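PDB 3AIN: 303aa long hypothetical esterase from Sulfolobus tokodaii, which probably hydrolyses carboxylic ester bonds as a thermostable, dimeric carboxylesterase of the hormone-sensitive-lipase-like group of alpha/beta hydrolases. Local coordinates for residues S42-R47 / A132-F137; L49-S54 / L103-S108; G72-I77 / A140-F145; P198-D203 / F242-A247; I65-I70 / K78-Y83. The protein carries 1 engineered substitution. All coordinates share one frame; numbering follows the deposited sequence.

Interaction 1 (S42-R47 / A132-F137)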
# COMPACT_ATOMS: atom_id res chain seq x y z
N SER A 42 0.94 -29.16 -22.49
CA SER A 42 2.41 -29.16 -22.50
C SER A 42 2.95 -27.82 -21.96
O SER A 42 2.22 -26.83 -21.92
CB SER A 42 2.92 -29.40 -23.92
OG SER A 42 2.63 -28.30 -24.78
N VAL A 43 4.23 -27.77 -21.62
CA VAL A 43 4.85 -26.50 -21.24
C VAL A 43 4.69 -25.47 -22.37
O VAL A 43 4.35 -24.31 -22.12
CB VAL A 43 6.33 -26.68 -20.89
CG1 VAL A 43 7.00 -25.32 -20.73
CG2 VAL A 43 6.47 -27.50 -19.60
N GLU A 44 4.94 -25.88 -23.61
CA GLU A 44 4.75 -24.96 -24.75
C GLU A 44 3.31 -24.47 -24.83
O GLU A 44 3.08 -23.32 -25.20
CB GLU A 44 5.13 -25.63 -26.08
CG GLU A 44 6.62 -25.87 -26.26
CD GLU A 44 7.47 -24.62 -26.03
OE1 GLU A 44 7.02 -23.49 -26.32
OE2 GLU A 44 8.60 -24.77 -25.53
N GLU A 45 2.35 -25.37 -24.65
CA GLU A 45 0.94 -24.97 -24.68
C GLU A 45 0.60 -23.94 -23.59
O GLU A 45 -0.08 -22.95 -23.84
CB GLU A 45 0.02 -26.19 -24.62
CG GLU A 45 -0.16 -26.85 -26.01
CD GLU A 45 -1.01 -28.10 -25.98
OE1 GLU A 45 -0.87 -28.91 -25.04
OE2 GLU A 45 -1.80 -28.30 -26.94
N ILE A 46 1.16 -24.14 -22.41
CA ILE A 46 0.93 -23.20 -21.32
C ILE A 46 1.63 -21.86 -21.57
O ILE A 46 1.05 -20.81 -21.30
CB ILE A 46 1.33 -23.79 -19.95
CG1 ILE A 46 0.47 -25.03 -19.65
CG2 ILE A 46 1.13 -22.74 -18.86
CD1 ILE A 46 0.98 -25.85 -18.48
N ARG A 47 2.84 -21.90 -22.12
CA ARG A 47 3.54 -20.65 -22.45
C ARG A 47 2.75 -19.85 -23.47
O ARG A 47 2.59 -18.63 -23.34
CB ARG A 47 4.94 -20.90 -23.01
CG ARG A 47 5.94 -21.38 -21.94
CD ARG A 47 7.27 -21.76 -22.58
NE ARG A 47 8.30 -22.04 -21.57
CZ ARG A 47 9.29 -22.92 -21.74
NH1 ARG A 47 9.49 -23.48 -22.94
NH2 ARG A 47 10.11 -23.19 -20.73
N ALA A 132 13.67 -22.36 -17.69
CA ALA A 132 13.72 -23.81 -17.49
C ALA A 132 12.49 -24.46 -18.11
O ALA A 132 11.47 -23.80 -18.28
CB ALA A 132 13.79 -24.10 -15.96
N PRO A 133 12.53 -25.80 -18.34
CA PRO A 133 13.65 -26.71 -18.10
C PRO A 133 14.75 -26.66 -19.17
O PRO A 133 15.83 -27.26 -18.98
CB PRO A 133 12.98 -28.09 -18.08
CG PRO A 133 11.85 -27.95 -19.04
CD PRO A 133 11.34 -26.52 -18.84
N GLU A 134 14.51 -25.94 -20.27
CA GLU A 134 15.53 -25.83 -21.33
C GLU A 134 16.86 -25.28 -20.79
O GLU A 134 17.95 -25.72 -21.18
CB GLU A 134 15.04 -24.93 -22.48
CG GLU A 134 13.90 -25.51 -23.29
CD GLU A 134 12.53 -25.23 -22.69
OE1 GLU A 134 12.49 -24.62 -21.59
OE2 GLU A 134 11.54 -25.83 -23.17
N ASN A 135 16.76 -24.26 -19.93
CA ASN A 135 17.94 -23.63 -19.36
C ASN A 135 17.82 -23.70 -17.85
O ASN A 135 17.00 -23.01 -17.27
CB ASN A 135 18.02 -22.17 -19.81
CG ASN A 135 17.96 -22.02 -21.32
OD1 ASN A 135 18.97 -22.18 -22.00
ND2 ASN A 135 16.75 -21.84 -21.86
N LYS A 136 18.57 -24.62 -17.24
CA LYS A 136 18.49 -24.84 -15.78
C LYS A 136 19.07 -23.66 -15.01
O LYS A 136 19.91 -22.92 -15.53
CB LYS A 136 19.28 -26.11 -15.43
CG LYS A 136 18.63 -27.39 -15.94
CD LYS A 136 17.94 -28.09 -14.79
CE LYS A 136 17.11 -29.26 -15.22
NZ LYS A 136 16.07 -29.51 -14.17
N PHE A 137 18.68 -23.52 -13.74
CA PHE A 137 19.45 -22.71 -12.81
C PHE A 137 20.95 -22.94 -13.09
O PHE A 137 21.36 -24.09 -13.23
CB PHE A 137 19.07 -23.15 -11.37
CG PHE A 137 19.86 -22.48 -10.30
CD1 PHE A 137 19.46 -21.24 -9.80
CD2 PHE A 137 20.99 -23.09 -9.75
CE1 PHE A 137 20.17 -20.61 -8.80
CE2 PHE A 137 21.70 -22.47 -8.73
CZ PHE A 137 21.30 -21.24 -8.24
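The guanidinium group of Arg47 meets the carboxylate of Glu134 at its edge, with Ala132 O also near its plane, while one face is covered by CG1 of Val43, 3.5 Å above the plane and over its centre. The pairing is end-on and uses both terminal nitrogens. Arg47 NH2 donates to Glu134 OE1 at 2.9 Å, on the syn side of OE1 but tilted 30° from the carboxylate plane, and Arg47 NH1 donates to Glu134 OE2 at 3.1 Å in a nearly straight bond. The two flat groups are twisted 47° against each other; with this twist, NH1 meets OE2 from above the carboxylate plane. The arginine chain is extended from CG to NE, and the two side chains come from opposite directions, Glu134 bending at chi2 (86°) to present both oxygens. Glu44, one helical turn before Arg47, adds its OE2 at 3.0 Å from Arg47 NH1, a salt bridge whose hydrogen bond is weak. The two carboxylates lie close, Glu44 OE2 to Glu134 OE2 being 3.9 Å, and the arginine between them probably offsets their repulsion. Arg47 NE is hydrogen-bonded to Val102 O. This surface salt-bridge network ties helix 43-54 to the loop between strand 123-127 and helix 139-153, beside helix 220-230, whose Trp225 touches Val43 and whose Gln229 touches Pro133.

Interaction 2 (L49-S54 / L103-S108)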
# COMPACT_ATOMS: atom_id res chain seq x y z
N LEU A 49 -0.63 -20.13 -23.90
CA LEU A 49 -1.80 -19.68 -23.15
C LEU A 49 -1.57 -18.39 -22.37
O LEU A 49 -2.43 -17.50 -22.36
CB LEU A 49 -2.32 -20.77 -22.22
CG LEU A 49 -3.15 -21.89 -22.84
CD1 LEU A 49 -3.45 -22.91 -21.74
CD2 LEU A 49 -4.45 -21.33 -23.44
N PHE A 50 -0.40 -18.27 -21.75
CA PHE A 50 -0.04 -17.01 -21.04
C PHE A 50 -0.15 -15.82 -22.01
O PHE A 50 -0.69 -14.76 -21.65
CB PHE A 50 1.38 -17.06 -20.47
CG PHE A 50 1.47 -17.47 -19.02
CD1 PHE A 50 0.86 -18.64 -18.57
CD2 PHE A 50 2.24 -16.72 -18.12
CE1 PHE A 50 1.07 -19.10 -17.25
CE2 PHE A 50 2.42 -17.15 -16.80
CZ PHE A 50 1.82 -18.33 -16.37
N LYS A 51 0.40 -15.97 -23.21
CA LYS A 51 0.38 -14.87 -24.19
C LYS A 51 -1.04 -14.61 -24.68
O LYS A 51 -1.47 -13.46 -24.84
CB LYS A 51 1.28 -15.21 -25.39
CG LYS A 51 2.75 -15.47 -25.01
CD LYS A 51 3.63 -15.63 -26.25
CE LYS A 51 5.02 -16.13 -25.81
NZ LYS A 51 5.74 -16.81 -26.93
N GLN A 52 -1.79 -15.69 -24.90
CA GLN A 52 -3.17 -15.55 -25.35
C GLN A 52 -4.01 -14.82 -24.30
O GLN A 52 -4.83 -13.96 -24.65
CB GLN A 52 -3.79 -16.92 -25.63
CG GLN A 52 -3.10 -17.67 -26.76
CD GLN A 52 -3.69 -19.04 -26.95
OE1 GLN A 52 -4.91 -19.20 -26.87
NE2 GLN A 52 -2.83 -20.07 -27.00
N PHE A 53 -3.88 -15.25 -23.05
CA PHE A 53 -4.67 -14.62 -21.99
C PHE A 53 -4.31 -13.14 -21.86
O PHE A 53 -5.18 -12.33 -21.55
CB PHE A 53 -4.49 -15.34 -20.65
CG PHE A 53 -5.51 -16.41 -20.40
CD1 PHE A 53 -6.84 -16.09 -20.18
CD2 PHE A 53 -5.12 -17.73 -20.27
CE1 PHE A 53 -7.79 -17.08 -19.96
CE2 PHE A 53 -6.05 -18.74 -20.06
CZ PHE A 53 -7.39 -18.41 -19.91
N SER A 54 -3.06 -12.78 -22.11
CA SER A 54 -2.64 -11.39 -22.10
C SER A 54 -3.38 -10.52 -23.06
O SER A 54 -3.48 -9.39 -22.84
CB SER A 54 -1.13 -11.22 -22.36
OG SER A 54 -0.81 -11.11 -23.70
N LEU A 103 7.62 -20.33 -17.11
CA LEU A 103 6.56 -19.73 -17.90
C LEU A 103 6.70 -18.21 -17.90
O LEU A 103 7.54 -17.64 -17.20
CB LEU A 103 5.19 -20.10 -17.33
CG LEU A 103 5.01 -21.61 -17.09
CD1 LEU A 103 3.76 -21.81 -16.28
CD2 LEU A 103 4.92 -22.30 -18.46
N GLY A 104 5.83 -17.56 -18.67
CA GLY A 104 5.88 -16.10 -18.81
C GLY A 104 7.02 -15.59 -19.68
O GLY A 104 7.88 -16.36 -20.12
N ASP A 105 6.88 -14.34 -20.10
CA ASP A 105 7.77 -13.75 -21.09
C ASP A 105 7.38 -12.29 -21.28
O ASP A 105 6.42 -11.83 -20.68
CB ASP A 105 7.62 -14.50 -22.40
CG ASP A 105 6.34 -14.18 -23.09
OD1 ASP A 105 5.27 -14.49 -22.52
OD2 ASP A 105 6.40 -13.59 -24.19
N ILE A 106 8.12 -11.59 -22.12
CA ILE A 106 7.89 -10.17 -22.33
C ILE A 106 6.48 -9.88 -22.85
O ILE A 106 5.81 -8.95 -22.38
CB ILE A 106 8.92 -9.60 -23.32
CG1 ILE A 106 10.24 -9.32 -22.61
CG2 ILE A 106 8.38 -8.33 -24.00
CD1 ILE A 106 11.38 -9.07 -23.60
N GLU A 107 5.99 -10.73 -23.76
CA GLU A 107 4.67 -10.47 -24.32
C GLU A 107 3.54 -10.64 -23.30
O GLU A 107 2.67 -9.79 -23.20
CB GLU A 107 4.39 -11.30 -25.58
CG GLU A 107 5.51 -11.28 -26.61
CD GLU A 107 5.61 -9.96 -27.36
OE1 GLU A 107 6.65 -9.75 -28.02
OE2 GLU A 107 4.72 -9.10 -27.20
N SER A 108 3.55 -11.75 -22.56
CA SER A 108 2.48 -12.01 -21.62
C SER A 108 2.50 -10.99 -20.49
O SER A 108 1.46 -10.71 -19.89
CB SER A 108 2.51 -13.45 -21.07
OG SER A 108 3.74 -13.75 -20.42
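Apolar packing between Phe50 and Leu103 opens the contact at one end. Leu103 CB sits over one face of the Phe50 ring, offset toward its rim, in a CH-pi arrangement 4.2 Å from the ring centroid; CD1 of the same leucine reaches CE1 and CZ. Close van der Waals packing follows further along the helix, where Ser108 CB rests 3.5 Å from Phe50 O and Ser54 CB lies against Ser108 O. Among the polar groups, Asp105, its CG held between backbone N and carbonyl carbon (chi1 73°), turns back on its own loop: OD1 accepts from both Ser108 N and Ser108 OG, both from above the same face of the carboxylate, and OD2 accepts from Glu107 N at 2.9 Å in an Asx turn. Ser54 OG donates to Lys51 O at 2.7 Å. The extended Lys51 chain crosses Asp105 at about a right angle, its CE 3.3 Å from Asp105 OD2 and NZ beyond at 4.3 Å. No direct hydrogen bond joins the segments; they meet by packing, and Arg59 NH2 links them by donating to Ser54 OG and, weakly, to Glu107 O. Asp105 fixes the shape of the loop, and the lysine probably adds a mild electrostatic attraction.

Interaction 3 (G72-I77 / A140-F145)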
# COMPACT_ATOMS: atom_id res chain seq x y z
N GLY A 72 24.63 -10.57 -23.23
CA GLY A 72 24.90 -11.22 -21.95
C GLY A 72 26.16 -12.07 -21.99
O GLY A 72 26.74 -12.28 -23.06
N SER A 73 26.58 -12.54 -20.82
CA SER A 73 27.76 -13.39 -20.72
C SER A 73 27.55 -14.76 -21.35
O SER A 73 28.49 -15.38 -21.85
CB SER A 73 28.18 -13.51 -19.26
OG SER A 73 27.19 -14.21 -18.50
N GLU A 74 26.30 -15.21 -21.38
CA GLU A 74 25.99 -16.54 -21.90
C GLU A 74 25.05 -16.56 -23.10
O GLU A 74 24.83 -17.61 -23.72
CB GLU A 74 25.46 -17.44 -20.78
CG GLU A 74 26.48 -17.68 -19.68
CD GLU A 74 25.95 -18.56 -18.56
OE1 GLU A 74 24.78 -19.00 -18.63
OE2 GLU A 74 26.75 -18.92 -17.67
N THR A 75 24.39 -15.44 -23.35
CA THR A 75 23.36 -15.39 -24.39
C THR A 75 23.06 -13.93 -24.70
O THR A 75 23.48 -13.02 -23.99
CB THR A 75 22.07 -16.10 -23.93
OG1 THR A 75 21.21 -16.29 -25.05
CG2 THR A 75 21.35 -15.26 -22.88
N ASN A 76 22.40 -13.70 -25.83
CA ASN A 76 21.89 -12.38 -26.12
C ASN A 76 20.48 -12.30 -25.55
O ASN A 76 19.65 -13.16 -25.82
CB ASN A 76 21.86 -12.15 -27.64
CG ASN A 76 23.24 -11.94 -28.23
OD1 ASN A 76 24.10 -11.32 -27.62
ND2 ASN A 76 23.44 -12.41 -29.46
N ILE A 77 20.24 -11.31 -24.71
CA ILE A 77 19.03 -11.28 -23.86
C ILE A 77 18.09 -10.24 -24.46
O ILE A 77 18.39 -9.06 -24.46
CB ILE A 77 19.42 -10.85 -22.45
CG1 ILE A 77 20.44 -11.83 -21.87
CG2 ILE A 77 18.17 -10.73 -21.54
CD1 ILE A 77 21.24 -11.23 -20.74
N ALA A 140 18.67 -18.27 -15.43
CA ALA A 140 17.79 -17.11 -15.21
C ALA A 140 18.49 -16.02 -14.41
O ALA A 140 18.27 -14.84 -14.64
CB ALA A 140 16.48 -17.55 -14.53
N VAL A 141 19.26 -16.43 -13.40
CA VAL A 141 19.99 -15.50 -12.55
C VAL A 141 21.11 -14.82 -13.33
O VAL A 141 21.33 -13.60 -13.20
CB VAL A 141 20.59 -16.25 -11.34
CG1 VAL A 141 21.48 -15.32 -10.52
CG2 VAL A 141 19.46 -16.81 -10.51
N VAL A 142 21.86 -15.61 -14.09
CA VAL A 142 22.94 -15.04 -14.89
C VAL A 142 22.38 -13.96 -15.83
O VAL A 142 22.92 -12.86 -15.91
CB VAL A 142 23.66 -16.13 -15.71
CG1 VAL A 142 24.63 -15.49 -16.73
CG2 VAL A 142 24.44 -17.07 -14.78
N ASP A 143 21.33 -14.30 -16.59
CA ASP A 143 20.70 -13.32 -17.47
C ASP A 143 20.17 -12.10 -16.73
O ASP A 143 20.27 -10.97 -17.21
CB ASP A 143 19.56 -13.95 -18.28
CG ASP A 143 20.05 -14.96 -19.28
OD1 ASP A 143 21.27 -15.18 -19.38
OD2 ASP A 143 19.19 -15.59 -19.93
N SER A 144 19.50 -12.33 -15.60
CA SER A 144 18.93 -11.20 -14.86
C SER A 144 19.98 -10.23 -14.38
O SER A 144 19.80 -9.01 -14.49
CB SER A 144 18.04 -11.69 -13.71
OG SER A 144 16.95 -12.47 -14.24
N PHE A 145 21.11 -10.76 -13.89
CA PHE A 145 22.18 -9.90 -13.39
C PHE A 145 22.89 -9.23 -14.58
O PHE A 145 23.22 -8.06 -14.53
CB PHE A 145 23.19 -10.72 -12.59
CG PHE A 145 24.30 -9.90 -12.03
CD1 PHE A 145 24.01 -8.82 -11.21
CD2 PHE A 145 25.54 -9.94 -12.64
CE1 PHE A 145 25.02 -7.96 -10.79
CE2 PHE A 145 26.58 -9.14 -12.17
CZ PHE A 145 26.30 -8.11 -11.28
O HOH W 1 23.79 -14.10 -20.23
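Ser73 and Val142 mark the closest backbone approach, 7.7 Å between their CA atoms, where the turn leading into strand 76-83 runs past helix 139-153, a separation bridged by side chains and one water. CG1 of Val142, anti to the backbone N (chi1 170°), faces the turn; there it touches Ser73 OG at 3.4 Å and Glu74 CD at 3.8 Å. The Glu74 chain, extended beyond CG, crosses the valine at about a right angle. Beside it, Thr75 meets Asp143 through its methyl group rather than its hydroxyl, CG2 standing 3.5 Å from Asp143 OD1. Ile77 completes the row by laying CD1 against the helix backbone, 3.7 Å from Asp143 O. The water joins the two segments, accepting from Glu74 N at 3.0 Å and donating to Asp143 OD1 at 2.9 Å. Two further links are made by side chains nearby: Arg130 forms salt bridges with Glu74 OE1 and Asp143 OD1, and Ser73 OG is hydrogen-bonded to Asp146. With no direct hydrogen bond between the segments, Asp143 OD1 is met by the water and by Arg130, which probably offsets the mutual repulsion of Glu74 and Asp143, while the methyls of Val142, Thr75 and Ile77 do the packing.

Interaction 4 (P198-D203 / F242-A247)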
# COMPACT_ATOMS: atom_id res chain seq x y z
N PRO A 198 7.47 -12.36 -3.58
CA PRO A 198 8.64 -13.08 -4.07
C PRO A 198 8.75 -14.48 -3.50
O PRO A 198 8.33 -14.73 -2.36
CB PRO A 198 9.81 -12.23 -3.54
CG PRO A 198 9.26 -11.66 -2.26
CD PRO A 198 7.84 -11.24 -2.68
N ALA A 199 9.42 -15.34 -4.25
CA ALA A 199 9.92 -16.60 -3.71
C ALA A 199 11.34 -16.36 -3.19
O ALA A 199 12.22 -15.93 -3.94
CB ALA A 199 9.95 -17.65 -4.82
N VAL A 200 11.54 -16.59 -1.90
CA VAL A 200 12.84 -16.33 -1.31
C VAL A 200 13.52 -17.53 -0.65
O VAL A 200 14.68 -17.45 -0.28
CB VAL A 200 12.78 -15.14 -0.33
CG1 VAL A 200 12.28 -13.88 -1.01
CG2 VAL A 200 11.92 -15.48 0.91
N SER A 201 12.81 -18.66 -0.54
CA SER A 201 13.41 -19.82 0.08
C SER A 201 12.69 -21.09 -0.38
O SER A 201 11.46 -21.12 -0.43
CB SER A 201 13.32 -19.70 1.62
OG SER A 201 14.04 -20.74 2.28
N PHE A 202 13.43 -22.18 -0.46
CA PHE A 202 12.81 -23.50 -0.38
C PHE A 202 12.09 -23.61 0.97
O PHE A 202 12.63 -23.20 1.99
CB PHE A 202 13.89 -24.58 -0.47
CG PHE A 202 13.36 -25.97 -0.41
CD1 PHE A 202 13.54 -26.75 0.72
CD2 PHE A 202 12.67 -26.51 -1.49
CE1 PHE A 202 13.10 -28.09 0.75
CE2 PHE A 202 12.16 -27.82 -1.43
CZ PHE A 202 12.31 -28.57 -0.27
N ASP A 203 10.91 -24.18 0.96
CA ASP A 203 10.04 -24.14 2.13
C ASP A 203 9.25 -25.41 2.31
O ASP A 203 8.53 -25.77 1.47
CB ASP A 203 9.13 -22.92 1.99
CG ASP A 203 8.14 -22.71 3.15
OD1 ASP A 203 8.30 -23.29 4.16
OD2 ASP A 203 7.24 -21.92 2.96
N PHE A 242 19.39 -19.17 -5.47
CA PHE A 242 18.04 -19.75 -5.53
C PHE A 242 17.22 -19.28 -4.33
O PHE A 242 16.05 -18.95 -4.47
CB PHE A 242 18.09 -21.30 -5.53
CG PHE A 242 16.71 -21.97 -5.49
CD1 PHE A 242 15.73 -21.64 -6.41
CD2 PHE A 242 16.37 -22.85 -4.46
CE1 PHE A 242 14.46 -22.21 -6.35
CE2 PHE A 242 15.08 -23.41 -4.38
CZ PHE A 242 14.16 -23.14 -5.36
N SER A 243 17.81 -19.38 -3.14
CA SER A 243 17.11 -18.94 -1.91
C SER A 243 17.81 -17.72 -1.31
O SER A 243 18.66 -17.88 -0.47
CB SER A 243 17.13 -20.07 -0.86
OG SER A 243 16.38 -21.20 -1.29
N PRO A 244 17.41 -16.51 -1.71
CA PRO A 244 18.16 -15.33 -1.30
C PRO A 244 18.06 -15.06 0.19
O PRO A 244 18.88 -14.32 0.74
CB PRO A 244 17.53 -14.19 -2.14
CG PRO A 244 16.20 -14.75 -2.62
CD PRO A 244 16.50 -16.22 -2.84
N ILE A 245 17.08 -15.67 0.88
CA ILE A 245 17.06 -15.55 2.35
C ILE A 245 18.40 -15.98 3.00
O ILE A 245 18.75 -15.52 4.09
CB ILE A 245 15.89 -16.37 3.00
CG1 ILE A 245 15.62 -15.85 4.43
CG2 ILE A 245 16.25 -17.84 3.05
CD1 ILE A 245 14.78 -14.58 4.47
N LEU A 246 19.13 -16.86 2.33
CA LEU A 246 20.42 -17.38 2.85
C LEU A 246 21.51 -16.30 2.90
O LEU A 246 22.54 -16.48 3.55
CB LEU A 246 20.93 -18.52 1.97
CG LEU A 246 20.04 -19.77 2.03
CD1 LEU A 246 20.55 -20.82 1.01
CD2 LEU A 246 20.05 -20.35 3.47
N ALA A 247 21.37 -15.27 2.08
CA ALA A 247 22.46 -14.31 1.86
C ALA A 247 22.56 -13.35 3.05
O ALA A 247 21.59 -13.17 3.78
CB ALA A 247 22.22 -13.52 0.55
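Ile245 N donates to Val200 O at 3.2 Å, an almost straight bond (169°) between the two backbones. The same carbonyl oxygen is approached by the residues leading up to Ile245, where the chain enters the short 3-10 turn 244-246: Pro244 CD comes to 3.4 Å from it and Ser243 CA to 3.3 Å. Pro244 also carries the apolar part of the contact, its CG lying 4.1 Å from Val200 CB. On the next residue, Ile245 has CG1 swung anti to the backbone N (chi1 -161°), which turns its other branch, the CG2 methyl, toward Ser201 OG, 3.7 Å away. Ser201 OG itself is turned back along its own segment and donates to Phe202 O at 2.9 Å. Ser243 OG lies 3.5 Å from Ser201 CA. Farther out, Phe202 meets the Phe242 ring through its CB, which lies 4.3 Å from Phe242 CE2. The touching parts, 199-202 and 242-245, run 94° apart, and the contact joins the loop after strand 192-196 to the loop before strand 255-260. Helix 171-185 lies against Pro244 through Asn174, Val178 and Ile181, while helix 266-278 packs on Val200 and Ile245 through Tyr272; Lys275 of the latter helix also bonds Ile245 O.

Interaction 5 (I65-I70 / K78-Y83)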
# COMPACT_ATOMS: atom_id res chain seq x y z
N ILE A 65 7.85 2.62 -27.03
CA ILE A 65 8.41 1.30 -26.76
C ILE A 65 9.51 0.95 -27.75
O ILE A 65 9.35 1.12 -28.97
CB ILE A 65 7.31 0.22 -26.81
CG1 ILE A 65 6.22 0.55 -25.78
CG2 ILE A 65 7.90 -1.17 -26.54
CD1 ILE A 65 4.93 -0.25 -25.95
N GLU A 66 10.56 0.30 -27.25
CA GLU A 66 11.64 -0.20 -28.09
C GLU A 66 11.99 -1.63 -27.65
O GLU A 66 12.23 -1.86 -26.47
CB GLU A 66 12.88 0.69 -27.87
CG GLU A 66 13.69 0.93 -29.10
CD GLU A 66 14.83 1.87 -28.83
OE1 GLU A 66 14.70 2.70 -27.89
OE2 GLU A 66 15.91 1.67 -29.44
N ASP A 67 12.20 -2.52 -28.61
CA ASP A 67 12.76 -3.84 -28.29
C ASP A 67 14.27 -3.82 -28.52
O ASP A 67 14.74 -3.32 -29.55
CB ASP A 67 12.11 -4.92 -29.14
CG ASP A 67 10.74 -5.34 -28.60
OD1 ASP A 67 10.43 -4.92 -27.48
OD2 ASP A 67 10.10 -6.23 -29.19
N ILE A 68 15.02 -4.23 -27.52
CA ILE A 68 16.49 -4.20 -27.61
C ILE A 68 17.07 -5.59 -27.34
O ILE A 68 16.36 -6.51 -26.93
CB ILE A 68 17.14 -3.20 -26.62
CG1 ILE A 68 16.91 -3.65 -25.18
CG2 ILE A 68 16.66 -1.76 -26.87
CD1 ILE A 68 17.68 -2.84 -24.14
N THR A 69 18.33 -5.77 -27.72
CA THR A 69 19.07 -6.98 -27.37
C THR A 69 20.26 -6.63 -26.49
O THR A 69 21.07 -5.73 -26.81
CB THR A 69 19.60 -7.70 -28.64
OG1 THR A 69 18.49 -8.09 -29.47
CG2 THR A 69 20.37 -8.95 -28.26
N ILE A 70 20.31 -7.25 -25.31
CA ILE A 70 21.38 -6.99 -24.36
C ILE A 70 22.42 -8.12 -24.45
O ILE A 70 22.06 -9.29 -24.51
CB ILE A 70 20.83 -6.94 -22.90
CG1 ILE A 70 19.94 -5.71 -22.72
CG2 ILE A 70 21.99 -6.93 -21.89
CD1 ILE A 70 19.22 -5.70 -21.36
N LYS A 78 16.93 -10.68 -24.92
CA LYS A 78 15.91 -9.73 -25.41
C LYS A 78 15.39 -8.90 -24.23
O LYS A 78 15.18 -9.42 -23.14
CB LYS A 78 14.76 -10.47 -26.08
CG LYS A 78 13.80 -9.53 -26.82
CD LYS A 78 12.76 -10.29 -27.64
CE LYS A 78 11.56 -9.39 -27.94
NZ LYS A 78 10.90 -9.73 -29.22
N ALA A 79 15.12 -7.63 -24.46
CA ALA A 79 14.42 -6.84 -23.46
C ALA A 79 13.52 -5.81 -24.12
O ALA A 79 13.75 -5.42 -25.28
CB ALA A 79 15.40 -6.15 -22.52
N ARG A 80 12.44 -5.47 -23.44
CA ARG A 80 11.53 -4.46 -23.98
C ARG A 80 11.57 -3.22 -23.11
O ARG A 80 11.48 -3.29 -21.87
CB ARG A 80 10.10 -4.99 -24.11
CG ARG A 80 9.14 -3.93 -24.69
CD ARG A 80 7.82 -4.49 -25.16
NE ARG A 80 8.02 -5.32 -26.35
CZ ARG A 80 7.22 -6.31 -26.72
NH1 ARG A 80 6.09 -6.55 -26.06
NH2 ARG A 80 7.59 -7.10 -27.73
N VAL A 81 11.84 -2.08 -23.75
CA VAL A 81 12.03 -0.84 -23.02
C VAL A 81 10.77 0.01 -23.17
O VAL A 81 10.31 0.27 -24.28
CB VAL A 81 13.21 -0.04 -23.62
CG1 VAL A 81 13.40 1.28 -22.85
CG2 VAL A 81 14.49 -0.89 -23.63
N TYR A 82 10.16 0.36 -22.04
CA TYR A 82 8.93 1.20 -22.04
C TYR A 82 9.31 2.57 -21.48
O TYR A 82 9.76 2.71 -20.34
CB TYR A 82 7.83 0.58 -21.15
CG TYR A 82 7.44 -0.85 -21.48
CD1 TYR A 82 6.29 -1.13 -22.22
CD2 TYR A 82 8.21 -1.93 -21.02
CE1 TYR A 82 5.92 -2.45 -22.51
CE2 TYR A 82 7.78 -3.23 -21.21
CZ TYR A 82 6.67 -3.49 -22.01
OH TYR A 82 6.29 -4.78 -22.24
N TYR A 83 9.01 3.61 -22.26
CA TYR A 83 9.17 4.99 -21.77
C TYR A 83 7.82 5.54 -21.33
O TYR A 83 6.80 5.29 -21.97
CB TYR A 83 9.69 5.88 -22.90
CG TYR A 83 11.11 5.59 -23.29
CD1 TYR A 83 12.15 6.32 -22.74
CD2 TYR A 83 11.42 4.64 -24.25
CE1 TYR A 83 13.46 6.08 -23.09
CE2 TYR A 83 12.73 4.42 -24.63
CZ TYR A 83 13.74 5.14 -24.05
OH TYR A 83 15.06 4.91 -24.41
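Arg80 CG stands anti to the backbone N (chi1 -180°) and the chain then bends at chi3 (-69°), which swings the guanidinium side-on to Asp67, the residue opposite it in a non-hydrogen-bonded backbone pair. The two flat groups are nearly coplanar. Arg80 NE donates to Asp67 OD1 at 2.7 Å and Arg80 NH2 to Asp67 OD2 at 3.0 Å, both through syn lone pairs. Lys78 adds a longer salt bridge, NZ to Asp67 OD2 at 3.6 Å. On this same face Ile65 CG2 rests 3.5 Å from Arg80 CG, and its CG1 lies alongside Tyr82; Arg80 CG lies over one face of the Tyr82 ring, toward its rim. The other face is apolar toward its middle: Ile68 CD1 meets Val81 CG2 at 3.8 Å, and the Ala79 methyl touches both Ile68 CG1 and Ile70 CD1. Paired backbone bonds at Glu66-Val81 and Ile68-Ala79, with Ile68 N to Ala79 O at 2.8 Å, hold the antiparallel ladder together. Ile68 and Ile70 pack on Trp150 of helix 139-153. Arg80 also has salt bridges to Glu107 and Asp110, which link the hairpin to both; three carboxylates thus meet the arginine and probably share its charge.

From the N terminus, helix 43-54 supplies the first partners of interactions 1 and 2. Interaction 1 closes the longer loop, at 132-137, and interaction 2 closes a shorter one within it, at 103-108; the two touch where Arg47 and Ile46 pack on Leu103. Interaction 5, the hairpin of strands 64-71 and 76-83, falls inside both loops and meets interaction 2 through the Glu107-Arg80 salt bridge. Interaction 3 takes the turn of that hairpin to helix 139-153, crossing interactions 1, 2 and 5 along the chain. Interaction 4 follows in series, joining loops beyond strand 192-196 and before strand 255-260; Phe137 of interaction 1 touches Phe242 there.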